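Local coordinates for extracellular solute-binding protein family 5 (Brucella melitensis, PDB 4ONY) that probably binds peptides or related solutes in the periplasm and hands them to an ABC transporter for uptake across the inner membrane, at residues R328-L333 with Y411-Q416; D336-N341 with P395-S400; D386-T391 with L547-I552. One frame throughout, in Å; residues are numbered along the deposited sequence.

Overall arrangement
Reading from the N terminus, the chain leaves strand 310-315 and forms helix 325-333, whose later part enters interaction 1; helix 337-344 follows at once and supplies the first half of interaction 2. Helix 385-389 then opens interaction 3, the loop 395-400 returns to close interaction 2, and helix 404-416 closes interaction 1, so that interaction 2 is nested within interaction 1. Interaction 3 closes only at helix 537-553, crossing both others. Interactions 1 and 2 touch where Leu-333 O packs on Pro-395 CG; interactions 1 and 3 stay about 6 Å apart at their nearest atoms. Together they tie the 385-416 region to three other helices.

Interaction 1: R328-L333 with Y411-Q416; sequences RQALGL and YDLLSQ
Leu-413 meets Gln-329, Ala-330 and Leu-333 at once, and the way its branches are shared out illustrates how a leucine can link two antiparallel helices without any polar bond. Its CB rests 3.9 Å from Ala-330 CB, where the two backbones come nearest. Beyond that the side chain forks, and both methyls flank the side chain of Gln-329. CD1 also reaches Leu-333 CD1 at 3.8 Å, methyl to methyl, with the two side chains crossing at about a right angle. CD2 makes the nearest approach to Gln-329 OE1, at 3.6 Å, a van der Waals contact with a carbonyl oxygen. Gln-329 also runs across Leu-413 nearly at right angles: its CG is anti to the backbone N (chi1 -171°) and the chain stays extended beyond, which carries CG and CD past Leu-413 CD1.

Ala-330 fills the middle of the interface. Its methyl points at the opposite helix and touches Leu-414 as well, with CB 3.6 Å from Leu-414 CG and 3.7 Å from Leu-414 CD2. The small side chain is consistent with the close approach of the segment axes, 8.5 Å, at 164° between their directions. No hydrogen bond crosses; of the 247 Å² buried, most comes from Ala-330, Leu-413 and Leu-414, with Gln-329 adding a smaller share.

Further out, the flanks are held by other partners. Arg-328 points away from helix 404-416, and its guanidinium is bonded to the carbonyl oxygens of Phe-322 and Gly-554, while Leu-331 O accepts from Tyr-452 OH of helix 443-458. Helix 325-333 is thus packed between helix 404-416 and strand 310-315, where Phe-315 receives Arg-328 and Leu-331, while Leu-414 also touches Phe-421 of strand 420-422.

Interaction 2: D336-N341 with P395-S400; sequences DFEWAN and PVTDGS
Glu-338 reaches from helix 337-344 into the loop 395-400, and tracing it outward shows how a carboxylate can grip an irregular backbone. CB lies 3.9 Å from Gly-399 CA and near Thr-397 OG1. CG passes by the methyl CG1 of Val-396, and a bend at chi2 (66°) folds CD back toward the Thr-397 amide. OE1 then accepts from Thr-397 N at 2.8 Å, an almost straight bond (167°) arriving from above the carboxylate plane. One water lies within hydrogen-bonding distance of OE2 and Pro-395 O; another lies as near to OE1 and that same carbonyl, and accepts from Phe-337 N.

Beside it, Thr-397 OG1 donates to Asp-336 OD1 at 2.6 Å, and accepts from Gly-399 N in an ST turn. Asp-336 is the N-cap of the helix: OD1 also takes Trp-339 N at 2.9 Å, the two donors meeting it from opposite faces of its plane. At the edge of the Trp-339 ring, CD1 lies 3.2 Å from Gly-399 O.

One threonine hydroxyl thereby joins the helix cap to the loop turn, and the N-H donor to Glu-338, like the N-H and O-H donors to Asp-336, would probably favour the ionised acids.

Interaction 3: D386-T391 with L547-I552; sequences DVMNGT and LDRVLI
Val-387 and Arg-549 each bury 85 Å² against the opposite segment and make most of this contact, with Ile-552 adding a smaller share. Val-387 points squarely at helix 537-553 and divides its methyls between two turns of it. CG1, anti to the backbone N (chi1 174°), lies over the backbone of Arg-549, 3.6 Å from Arg-549 O and 3.7 Å from Arg-549 CA. CG2 goes the other way, meeting Ile-552 CG2 at 3.8 Å, one branched side chain lying obliquely over the other.

Arg-549 supplies the polar part. Its CB and CG pack on Val-387 CG1, and the extended chain beyond carries the head to the carbonyl of the same residue, at the C-terminal end of helix 385-389. There NH1 donates to Val-387 O at 2.8 Å. The oxygen lies at the edge of the guanidinium, almost in its plane, and the donor is in the carbonyl plane, although the N-H...O angle of 139° is well short of straight. Other partners fix the head: NE forms a salt bridge with Glu-372 of helix 370-376, and NH1 also bonds to Arg-366 O. The charge therefore has its counterion in a third helix, and NH1 is shared between two backbone carbonyls.

Gly-390, with positive phi, is where the backbone departs from helical angles. A cationic group placed at a helix C-terminus would be favoured by the helix dipole, and here an arginine donating to a last-turn carbonyl joins helix 385-389 to helix 537-553 within a periplasmic binding-protein fold.

Interaction 1: R328-L333 with Y411-Q416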
ATOM      1  N   ARG A 328      24.144  -1.583  15.128  1.00 10.80           N
ATOM      2  CA  ARG A 328      22.816  -1.133  14.680  1.00 11.39           C
ATOM      3  C   ARG A 328      21.790  -1.276  15.808  1.00 11.24           C
ATOM      4  O   ARG A 328      21.012  -0.361  16.058  1.00 11.06           O
ATOM      5  CB  ARG A 328      22.358  -1.896  13.419  1.00 11.49           C
ATOM      6  CG  ARG A 328      23.324  -1.667  12.256  1.00 11.52           C
ATOM      7  CD  ARG A 328      22.758  -2.114  10.953  1.00 11.51           C
ATOM      8  NE  ARG A 328      22.396  -3.544  10.966  1.00 11.55           N
ATOM      9  CZ  ARG A 328      23.134  -4.565  10.581  1.00 11.15           C
ATOM     10  NH1 ARG A 328      24.373  -4.411  10.214  1.00 11.65           N
ATOM     11  NH2 ARG A 328      22.598  -5.781  10.577  1.00 11.07           N
ATOM     12  N   GLN A 329      21.830  -2.395  16.514  1.00 11.84           N
ATOM     13  CA  GLN A 329      20.913  -2.622  17.632  1.00 12.97           C
ATOM     14  C   GLN A 329      21.061  -1.539  18.712  1.00 13.05           C
ATOM     15  O   GLN A 329      20.074  -0.970  19.157  1.00 12.69           O
ATOM     16  CB  GLN A 329      21.170  -3.997  18.234  1.00 14.44           C
ATOM     17  CG  GLN A 329      20.184  -4.531  19.269  1.00 16.44           C
ATOM     18  CD  GLN A 329      20.736  -5.814  19.928  1.00 18.43           C
ATOM     19  OE1 GLN A 329      21.859  -6.307  19.617  1.00 21.87           O
ATOM     20  NE2 GLN A 329      20.001  -6.330  20.819  1.00 19.52           N
ATOM     21  N   ALA A 330      22.303  -1.258  19.131  1.00 12.89           N
ATOM     22  CA  ALA A 330      22.576  -0.181  20.097  1.00 13.03           C
ATOM     23  C   ALA A 330      22.028   1.168  19.627  1.00 13.04           C
ATOM     24  O   ALA A 330      21.368   1.891  20.401  1.00 12.69           O
ATOM     25  CB  ALA A 330      24.079  -0.035  20.324  1.00 13.14           C
ATOM     26  N   LEU A 331      22.334   1.539  18.391  1.00 13.31           N
ATOM     27  CA  LEU A 331      21.939   2.879  17.907  1.00 14.60           C
ATOM     28  C   LEU A 331      20.421   3.035  17.793  1.00 14.94           C
ATOM     29  O   LEU A 331      19.898   4.107  18.031  1.00 15.46           O
ATOM     30  CB  LEU A 331      22.591   3.211  16.574  1.00 15.37           C
ATOM     31  CG  LEU A 331      24.128   3.265  16.645  1.00 16.94           C
ATOM     32  CD1 LEU A 331      24.718   3.555  15.274  1.00 18.17           C
ATOM     33  CD2 LEU A 331      24.771   4.148  17.679  1.00 17.29           C
ATOM     34  N   GLY A 332      19.745   1.962  17.395  1.00 15.14           N
ATOM     35  CA  GLY A 332      18.295   1.881  17.415  1.00 15.73           C
ATOM     36  C   GLY A 332      17.674   2.176  18.779  1.00 16.77           C
ATOM     37  O   GLY A 332      16.600   2.758  18.835  1.00 18.98           O
ATOM     38  N   LEU A 333      18.333   1.799  19.872  1.00 15.57           N
ATOM     39  CA  LEU A 333      17.734   1.994  21.195  1.00 15.71           C
ATOM     40  C   LEU A 333      17.676   3.479  21.562  1.00 15.66           C
ATOM     41  O   LEU A 333      16.906   3.868  22.448  1.00 16.63           O
ATOM     42  CB  LEU A 333      18.566   1.250  22.258  1.00 15.77           C
ATOM     43  CG  LEU A 333      18.650  -0.251  22.132  1.00 15.77           C
ATOM     44  CD1 LEU A 333      19.724  -0.786  23.073  1.00 15.55           C
ATOM     45  CD2 LEU A 333      17.307  -0.914  22.381  1.00 15.84           C
ATOM     46  N   TYR A 411      25.184   1.722  25.449  1.00 19.10           N
ATOM     47  CA  TYR A 411      26.572   1.775  25.880  1.00 21.40           C
ATOM     48  C   TYR A 411      27.177   0.386  26.074  1.00 19.91           C
ATOM     49  O   TYR A 411      28.251   0.101  25.558  1.00 17.68           O
ATOM     50  CB  TYR A 411      26.653   2.649  27.125  1.00 25.88           C
ATOM     51  CG  TYR A 411      27.977   2.677  27.808  1.00 32.07           C
ATOM     52  CD1 TYR A 411      28.330   1.707  28.765  1.00 36.91           C
ATOM     53  CD2 TYR A 411      28.891   3.677  27.515  1.00 38.02           C
ATOM     54  CE1 TYR A 411      29.567   1.743  29.417  1.00 41.44           C
ATOM     55  CE2 TYR A 411      30.140   3.721  28.155  1.00 42.47           C
ATOM     56  CZ  TYR A 411      30.474   2.755  29.099  1.00 43.38           C
ATOM     57  OH  TYR A 411      31.708   2.804  29.728  1.00 49.18           O
ATOM     58  N   ASP A 412      26.444  -0.488  26.763  1.00 19.21           N
ATOM     59  CA  ASP A 412      26.888  -1.849  26.993  0.50 19.44           C
ATOM     60  C   ASP A 412      27.028  -2.650  25.652  1.00 19.15           C
ATOM     61  O   ASP A 412      28.036  -3.350  25.432  1.00 17.66           O
ATOM     62  CB  ASP A 412      25.958  -2.549  28.021  0.50 19.65           C
ATOM     63  CG  ASP A 412      25.995  -1.901  29.436  0.50 19.96           C
ATOM     64  OD1 ASP A 412      26.931  -1.151  29.769  0.50 20.23           O
ATOM     65  OD2 ASP A 412      25.060  -2.148  30.229  0.50 20.23           O
ATOM     66  N   LEU A 413      26.022  -2.568  24.783  1.00 18.51           N
ATOM     67  CA  LEU A 413      26.100  -3.238  23.455  1.00 18.37           C
ATOM     68  C   LEU A 413      27.294  -2.759  22.614  1.00 16.73           C
ATOM     69  O   LEU A 413      27.998  -3.580  22.018  1.00 18.20           O
ATOM     70  CB  LEU A 413      24.825  -3.037  22.627  1.00 19.81           C
ATOM     71  CG  LEU A 413      23.641  -3.945  22.991  1.00 22.49           C
ATOM     72  CD1 LEU A 413      22.322  -3.442  22.402  1.00 22.48           C
ATOM     73  CD2 LEU A 413      23.867  -5.383  22.513  1.00 24.86           C
ATOM     74  N   LEU A 414      27.527  -1.457  22.557  1.00 15.19           N
ATOM     75  CA  LEU A 414      28.629  -0.922  21.752  1.00 15.54           C
ATOM     76  C   LEU A 414      29.971  -1.396  22.346  1.00 15.32           C
ATOM     77  O   LEU A 414      30.863  -1.715  21.599  1.00 14.08           O
ATOM     78  CB  LEU A 414      28.610   0.623  21.663  1.00 15.22           C
ATOM     79  CG  LEU A 414      27.433   1.196  20.870  1.00 15.18           C
ATOM     80  CD1 LEU A 414      27.310   2.696  21.100  1.00 15.54           C
ATOM     81  CD2 LEU A 414      27.558   0.894  19.402  1.00 14.82           C
ATOM     82  N   SER A 415      30.075  -1.448  23.681  1.00 16.02           N
ATOM     83  CA  SER A 415      31.280  -1.973  24.332  1.00 17.13           C
ATOM     84  C   SER A 415      31.518  -3.456  23.983  1.00 16.85           C
ATOM     85  O   SER A 415      32.620  -3.833  23.617  1.00 16.23           O
ATOM     86  CB  SER A 415      31.228  -1.758  25.846  1.00 18.59           C
ATOM     87  OG  SER A 415      31.180  -0.378  26.129  1.00 19.57           O
ATOM     88  N   GLN A 416      30.468  -4.267  24.007  1.00 17.28           N
ATOM     89  CA  GLN A 416      30.580  -5.675  23.564  1.00 18.19           C
ATOM     90  C   GLN A 416      31.021  -5.782  22.100  1.00 17.61           C
ATOM     91  O   GLN A 416      31.689  -6.713  21.717  1.00 17.57           O
ATOM     92  CB  GLN A 416      29.235  -6.406  23.747  1.00 19.96           C
ATOM     93  CG  GLN A 416      28.791  -6.506  25.210  1.00 21.21           C
ATOM     94  CD  GLN A 416      29.676  -7.430  26.080  1.00 22.84           C
ATOM     95  OE1 GLN A 416      29.598  -8.626  25.968  1.00 26.37           O
ATOM     96  NE2 GLN A 416      30.452  -6.876  26.964  1.00 23.72           N
TER

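Interaction 2: D336-N341 with P395-S400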
ATOM      1  N   ASP A 336      14.332   8.485  20.842  1.00 14.32           N
ATOM      2  CA  ASP A 336      13.327   8.736  21.891  1.00 14.62           C
ATOM      3  C   ASP A 336      12.010   9.109  21.255  1.00 14.66           C
ATOM      4  O   ASP A 336      11.738  10.274  20.991  1.00 14.49           O
ATOM      5  CB  ASP A 336      13.803   9.800  22.883  1.00 14.78           C
ATOM      6  CG  ASP A 336      12.892   9.921  24.085  1.00 15.63           C
ATOM      7  OD1 ASP A 336      11.715   9.488  24.002  1.00 14.95           O
ATOM      8  OD2 ASP A 336      13.362  10.476  25.113  1.00 15.70           O
ATOM      9  N   PHE A 337      11.191   8.090  20.987  1.00 14.48           N
ATOM     10  CA  PHE A 337       9.929   8.330  20.353  1.00 14.88           C
ATOM     11  C   PHE A 337       8.985   9.128  21.254  1.00 15.80           C
ATOM     12  O   PHE A 337       8.227   9.980  20.769  1.00 16.12           O
ATOM     13  CB  PHE A 337       9.212   7.052  19.923  1.00 15.00           C
ATOM     14  CG  PHE A 337       7.798   7.303  19.463  1.00 15.14           C
ATOM     15  CD1 PHE A 337       7.557   8.074  18.342  1.00 15.51           C
ATOM     16  CD2 PHE A 337       6.717   6.808  20.161  1.00 15.94           C
ATOM     17  CE1 PHE A 337       6.249   8.354  17.923  1.00 15.72           C
ATOM     18  CE2 PHE A 337       5.401   7.053  19.735  1.00 16.41           C
ATOM     19  CZ  PHE A 337       5.169   7.822  18.607  1.00 15.95           C
ATOM     20  N   GLU A 338       8.981   8.820  22.538  1.00 16.03           N
ATOM     21  CA  GLU A 338       8.001   9.424  23.429  1.00 16.71           C
ATOM     22  C   GLU A 338       8.239  10.929  23.547  1.00 16.86           C
ATOM     23  O   GLU A 338       7.288  11.718  23.524  1.00 16.19           O
ATOM     24  CB  GLU A 338       7.968   8.739  24.791  1.00 17.59           C
ATOM     25  CG  GLU A 338       7.337   7.345  24.790  1.00 17.78           C
ATOM     26  CD  GLU A 338       8.127   6.324  23.995  1.00 17.48           C
ATOM     27  OE1 GLU A 338       9.371   6.284  24.139  1.00 16.98           O
ATOM     28  OE2 GLU A 338       7.501   5.539  23.204  1.00 17.42           O
ATOM     29  N   TRP A 339       9.493  11.339  23.585  1.00 17.17           N
ATOM     30  CA  TRP A 339       9.783  12.764  23.518  1.00 17.80           C
ATOM     31  C   TRP A 339       9.263  13.384  22.219  1.00 17.95           C
ATOM     32  O   TRP A 339       8.626  14.458  22.225  1.00 17.99           O
ATOM     33  CB  TRP A 339      11.281  13.055  23.658  1.00 18.12           C
ATOM     34  CG  TRP A 339      11.550  14.550  23.701  1.00 18.30           C
ATOM     35  CD1 TRP A 339      11.571  15.344  24.831  1.00 19.23           C
ATOM     36  CD2 TRP A 339      11.774  15.432  22.588  1.00 18.44           C
ATOM     37  NE1 TRP A 339      11.793  16.663  24.483  1.00 19.41           N
ATOM     38  CE2 TRP A 339      11.925  16.752  23.119  1.00 19.54           C
ATOM     39  CE3 TRP A 339      11.838  15.254  21.204  1.00 18.49           C
ATOM     40  CZ2 TRP A 339      12.124  17.884  22.291  1.00 19.66           C
ATOM     41  CZ3 TRP A 339      12.044  16.383  20.370  1.00 18.49           C
ATOM     42  CH2 TRP A 339      12.192  17.673  20.927  1.00 19.03           C
ATOM     43  N   ALA A 340       9.556  12.743  21.087  1.00 17.72           N
ATOM     44  CA  ALA A 340       9.206  13.291  19.793  1.00 17.44           C
ATOM     45  C   ALA A 340       7.687  13.389  19.645  1.00 18.44           C
ATOM     46  O   ALA A 340       7.133  14.394  19.137  1.00 18.55           O
ATOM     47  CB  ALA A 340       9.797  12.446  18.681  1.00 17.12           C
ATOM     48  N   ASN A 341       6.991  12.359  20.103  1.00 18.47           N
ATOM     49  CA  ASN A 341       5.557  12.343  19.909  1.00 18.90           C
ATOM     50  C   ASN A 341       4.969  13.529  20.674  1.00 20.51           C
ATOM     51  O   ASN A 341       4.134  14.316  20.174  1.00 20.79           O
ATOM     52  CB  ASN A 341       4.968  11.011  20.398  1.00 18.90           C
ATOM     53  CG  ASN A 341       3.589  10.702  19.792  1.00 18.62           C
ATOM     54  OD1 ASN A 341       3.187  11.286  18.798  1.00 18.82           O
ATOM     55  ND2 ASN A 341       2.858   9.806  20.429  1.00 18.45           N
ATOM     56  N   PRO A 395      12.415   0.374  22.924  1.00 15.58           N
ATOM     57  CA  PRO A 395      12.313   1.106  24.192  1.00 16.21           C
ATOM     58  C   PRO A 395      11.181   2.121  24.256  1.00 16.04           C
ATOM     59  O   PRO A 395      10.940   2.853  23.284  1.00 15.38           O
ATOM     60  CB  PRO A 395      13.642   1.875  24.286  1.00 16.36           C
ATOM     61  CG  PRO A 395      14.520   1.292  23.282  1.00 16.53           C
ATOM     62  CD  PRO A 395      13.695   0.625  22.240  1.00 16.08           C
ATOM     63  N   VAL A 396      10.516   2.178  25.410  1.00 16.81           N
ATOM     64  CA  VAL A 396       9.576   3.242  25.749  1.00 16.97           C
ATOM     65  C   VAL A 396      10.277   4.084  26.815  1.00 17.64           C
ATOM     66  O   VAL A 396      10.625   3.577  27.868  1.00 17.67           O
ATOM     67  CB  VAL A 396       8.258   2.660  26.278  1.00 17.64           C
ATOM     68  CG1 VAL A 396       7.306   3.758  26.784  1.00 17.97           C
ATOM     69  CG2 VAL A 396       7.569   1.774  25.203  1.00 17.54           C
ATOM     70  N   THR A 397      10.547   5.347  26.525  1.00 17.82           N
ATOM     71  CA  THR A 397      11.257   6.201  27.489  1.00 18.58           C
ATOM     72  C   THR A 397      10.274   6.910  28.399  1.00 19.47           C
ATOM     73  O   THR A 397       9.067   6.790  28.226  1.00 18.62           O
ATOM     74  CB  THR A 397      12.051   7.315  26.788  1.00 18.46           C
ATOM     75  OG1 THR A 397      11.142   8.241  26.183  1.00 18.65           O
ATOM     76  CG2 THR A 397      12.979   6.731  25.727  1.00 18.33           C
ATOM     77  N   ASP A 398      10.820   7.706  29.318  1.00 21.19           N
ATOM     78  CA  ASP A 398      10.030   8.573  30.158  1.00 22.94           C
ATOM     79  C   ASP A 398       9.606   9.852  29.423  1.00 22.58           C
ATOM     80  O   ASP A 398       9.034  10.727  30.022  1.00 22.88           O
ATOM     81  CB  ASP A 398      10.812   8.932  31.455  1.00 24.60           C
ATOM     82  CG  ASP A 398      12.157   9.649  31.181  1.00 27.10           C
ATOM     83  OD1 ASP A 398      12.455  10.021  30.010  1.00 27.28           O
ATOM     84  OD2 ASP A 398      12.937   9.826  32.155  1.00 29.24           O
ATOM     85  N   GLY A 399       9.919  10.007  28.145  1.00 22.03           N
ATOM     86  CA  GLY A 399       9.495  11.208  27.426  1.00 21.90           C
ATOM     87  C   GLY A 399      10.380  12.417  27.632  1.00 22.31           C
ATOM     88  O   GLY A 399      10.140  13.473  27.026  1.00 22.36           O
ATOM     89  N   SER A 400      11.441  12.260  28.421  1.00 21.49           N
ATOM     90  CA  SER A 400      12.290  13.383  28.759  1.00 22.58           C
ATOM     91  C   SER A 400      13.184  13.820  27.623  1.00 22.19           C
ATOM     92  O   SER A 400      13.637  14.946  27.619  1.00 23.49           O
ATOM     93  CB  SER A 400      13.191  13.019  29.966  1.00 22.94           C
ATOM     94  OG  SER A 400      14.151  12.009  29.604  1.00 23.52           O
TER
HETATM   95  O   HOH W   1      11.517   5.525  22.523  1.00 17.36           O
HETATM   96  O   HOH W   2       8.711   3.572  21.850  1.00 13.51           O

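Interaction 3: D386-T391 with L547-I552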
ATOM      1  N   ASP A 386      14.501 -12.577  22.262  1.00 17.72           N
ATOM      2  CA  ASP A 386      13.317 -11.742  22.626  1.00 18.23           C
ATOM      3  C   ASP A 386      12.326 -11.594  21.457  1.00 16.51           C
ATOM      4  O   ASP A 386      11.113 -11.616  21.639  1.00 16.43           O
ATOM      5  CB  ASP A 386      13.686 -10.366  23.258  1.00 18.68           C
ATOM      6  CG  ASP A 386      14.593  -9.468  22.358  1.00 19.27           C
ATOM      7  OD1 ASP A 386      14.995  -9.832  21.215  1.00 17.23           O
ATOM      8  OD2 ASP A 386      14.905  -8.355  22.849  1.00 19.10           O
ATOM      9  N   VAL A 387      12.847 -11.528  20.256  1.00 15.04           N
ATOM     10  CA  VAL A 387      11.975 -11.420  19.069  1.00 14.72           C
ATOM     11  C   VAL A 387      11.264 -12.760  18.821  1.00 14.76           C
ATOM     12  O   VAL A 387      10.103 -12.773  18.422  1.00 14.60           O
ATOM     13  CB  VAL A 387      12.768 -10.959  17.831  1.00 14.13           C
ATOM     14  CG1 VAL A 387      11.932 -10.974  16.563  1.00 14.45           C
ATOM     15  CG2 VAL A 387      13.324  -9.550  18.036  1.00 13.89           C
ATOM     16  N   MET A 388      11.965 -13.861  19.021  1.00 14.88           N
ATOM     17  CA  MET A 388      11.407 -15.179  18.793  1.00 15.94           C
ATOM     18  C   MET A 388      10.296 -15.484  19.796  1.00 16.47           C
ATOM     19  O   MET A 388       9.278 -16.100  19.414  1.00 15.45           O
ATOM     20  CB  MET A 388      12.491 -16.240  18.900  1.00 17.75           C
ATOM     21  CG  MET A 388      12.055 -17.675  18.600  1.00 18.58           C
ATOM     22  SD  MET A 388      11.968 -17.922  16.828  1.00 18.72           S
ATOM     23  CE  MET A 388      13.713 -18.230  16.514  1.00 20.01           C
ATOM     24  N   ASN A 389      10.459 -15.045  21.047  1.00 16.44           N
ATOM     25  CA  ASN A 389       9.466 -15.327  22.103  0.50 17.18           C
ATOM     26  C   ASN A 389       8.362 -14.278  22.214  1.00 16.86           C
ATOM     27  O   ASN A 389       7.448 -14.438  22.998  1.00 17.02           O
ATOM     28  CB  ASN A 389      10.099 -15.641  23.494  0.50 17.94           C
ATOM     29  CG  ASN A 389      10.837 -14.459  24.138  0.50 17.96           C
ATOM     30  OD1 ASN A 389      10.546 -13.307  23.878  0.50 17.89           O
ATOM     31  ND2 ASN A 389      11.764 -14.768  25.041  0.50 18.49           N
ATOM     32  N   GLY A 390       8.423 -13.232  21.403  1.00 15.90           N
ATOM     33  CA  GLY A 390       7.375 -12.204  21.417  1.00 15.70           C
ATOM     34  C   GLY A 390       7.430 -11.261  22.627  1.00 15.95           C
ATOM     35  O   GLY A 390       6.397 -10.690  23.031  1.00 15.51           O
ATOM     36  N   THR A 391       8.614 -11.089  23.206  1.00 15.18           N
ATOM     37  CA  THR A 391       8.789 -10.134  24.303  1.00 16.12           C
ATOM     38  C   THR A 391       9.528  -8.871  23.884  1.00 16.11           C
ATOM     39  O   THR A 391       9.651  -7.947  24.662  1.00 17.13           O
ATOM     40  CB  THR A 391       9.563 -10.781  25.492  1.00 16.65           C
ATOM     41  OG1 THR A 391      10.853 -11.192  25.039  1.00 15.56           O
ATOM     42  CG2 THR A 391       8.772 -11.984  26.054  1.00 17.39           C
ATOM     43  N   LEU A 547       9.606 -13.896   8.509  1.00 11.40           N
ATOM     44  CA  LEU A 547      10.351 -12.853   7.798  1.00 11.43           C
ATOM     45  C   LEU A 547      10.469 -11.622   8.692  1.00 11.34           C
ATOM     46  O   LEU A 547      11.559 -11.088   8.886  1.00 11.19           O
ATOM     47  CB  LEU A 547       9.717 -12.491   6.441  1.00 11.57           C
ATOM     48  CG  LEU A 547      10.420 -11.379   5.623  1.00 11.87           C
ATOM     49  CD1 LEU A 547      11.889 -11.679   5.352  1.00 11.98           C
ATOM     50  CD2 LEU A 547       9.743 -11.160   4.285  1.00 12.30           C
ATOM     51  N   ASP A 548       9.343 -11.203   9.273  1.00 11.43           N
ATOM     52  CA  ASP A 548       9.325 -10.054  10.170  1.00 11.09           C
ATOM     53  C   ASP A 548      10.362 -10.216  11.287  1.00 10.84           C
ATOM     54  O   ASP A 548      11.138  -9.289  11.583  1.00 10.77           O
ATOM     55  CB  ASP A 548       7.903  -9.846  10.733  1.00 11.35           C
ATOM     56  CG  ASP A 548       7.725  -8.514  11.427  1.00 11.14           C
ATOM     57  OD1 ASP A 548       8.178  -7.507  10.883  1.00 11.38           O
ATOM     58  OD2 ASP A 548       7.035  -8.457  12.465  1.00 12.06           O
ATOM     59  N   ARG A 549      10.412 -11.404  11.869  1.00 10.93           N
ATOM     60  CA  ARG A 549      11.299 -11.679  13.014  1.00 10.98           C
ATOM     61  C   ARG A 549      12.761 -11.535  12.612  1.00 10.85           C
ATOM     62  O   ARG A 549      13.563 -10.962  13.343  1.00 10.02           O
ATOM     63  CB  ARG A 549      11.076 -13.058  13.609  1.00 11.26           C
ATOM     64  CG  ARG A 549       9.722 -13.253  14.275  1.00 11.36           C
ATOM     65  CD  ARG A 549       9.593 -14.610  14.960  1.00 11.91           C
ATOM     66  NE  ARG A 549       8.184 -14.958  15.111  1.00 12.17           N
ATOM     67  CZ  ARG A 549       7.384 -14.516  16.084  1.00 12.01           C
ATOM     68  NH1 ARG A 549       7.829 -13.748  17.089  1.00 11.43           N
ATOM     69  NH2 ARG A 549       6.105 -14.822  16.011  1.00 11.85           N
ATOM     70  N   VAL A 550      13.078 -12.020  11.418  1.00 10.78           N
ATOM     71  CA  VAL A 550      14.447 -11.929  10.940  1.00 11.13           C
ATOM     72  C   VAL A 550      14.864 -10.477  10.662  1.00 10.88           C
ATOM     73  O   VAL A 550      16.012 -10.074  10.976  1.00 11.13           O
ATOM     74  CB  VAL A 550      14.657 -12.787   9.671  1.00 11.34           C
ATOM     75  CG1 VAL A 550      16.071 -12.569   9.131  1.00 11.51           C
ATOM     76  CG2 VAL A 550      14.376 -14.268   9.952  1.00 11.39           C
ATOM     77  N   LEU A 551      13.944  -9.710  10.066  1.00 10.38           N
ATOM     78  CA  LEU A 551      14.216  -8.359   9.699  1.00 10.43           C
ATOM     79  C   LEU A 551      14.375  -7.448  10.925  1.00 10.22           C
ATOM     80  O   LEU A 551      15.321  -6.642  10.997  1.00 10.07           O
ATOM     81  CB  LEU A 551      13.117  -7.822   8.768  1.00 10.56           C
ATOM     82  CG  LEU A 551      12.992  -8.426   7.392  1.00 10.97           C
ATOM     83  CD1 LEU A 551      11.754  -7.886   6.670  1.00 11.69           C
ATOM     84  CD2 LEU A 551      14.234  -8.152   6.533  1.00 11.28           C
ATOM     85  N   ILE A 552      13.490  -7.609  11.892  1.00 10.28           N
ATOM     86  CA  ILE A 552      13.606  -6.906  13.168  1.00 10.52           C
ATOM     87  C   ILE A 552      14.945  -7.243  13.855  1.00 11.06           C
ATOM     88  O   ILE A 552      15.598  -6.354  14.424  1.00 10.72           O
ATOM     89  CB  ILE A 552      12.468  -7.263  14.123  1.00 10.79           C
ATOM     90  CG1 ILE A 552      11.141  -6.692  13.606  1.00 11.09           C
ATOM     91  CG2 ILE A 552      12.749  -6.717  15.540  1.00 11.00           C
ATOM     92  CD1 ILE A 552       9.911  -7.359  14.222  1.00 11.37           C
TER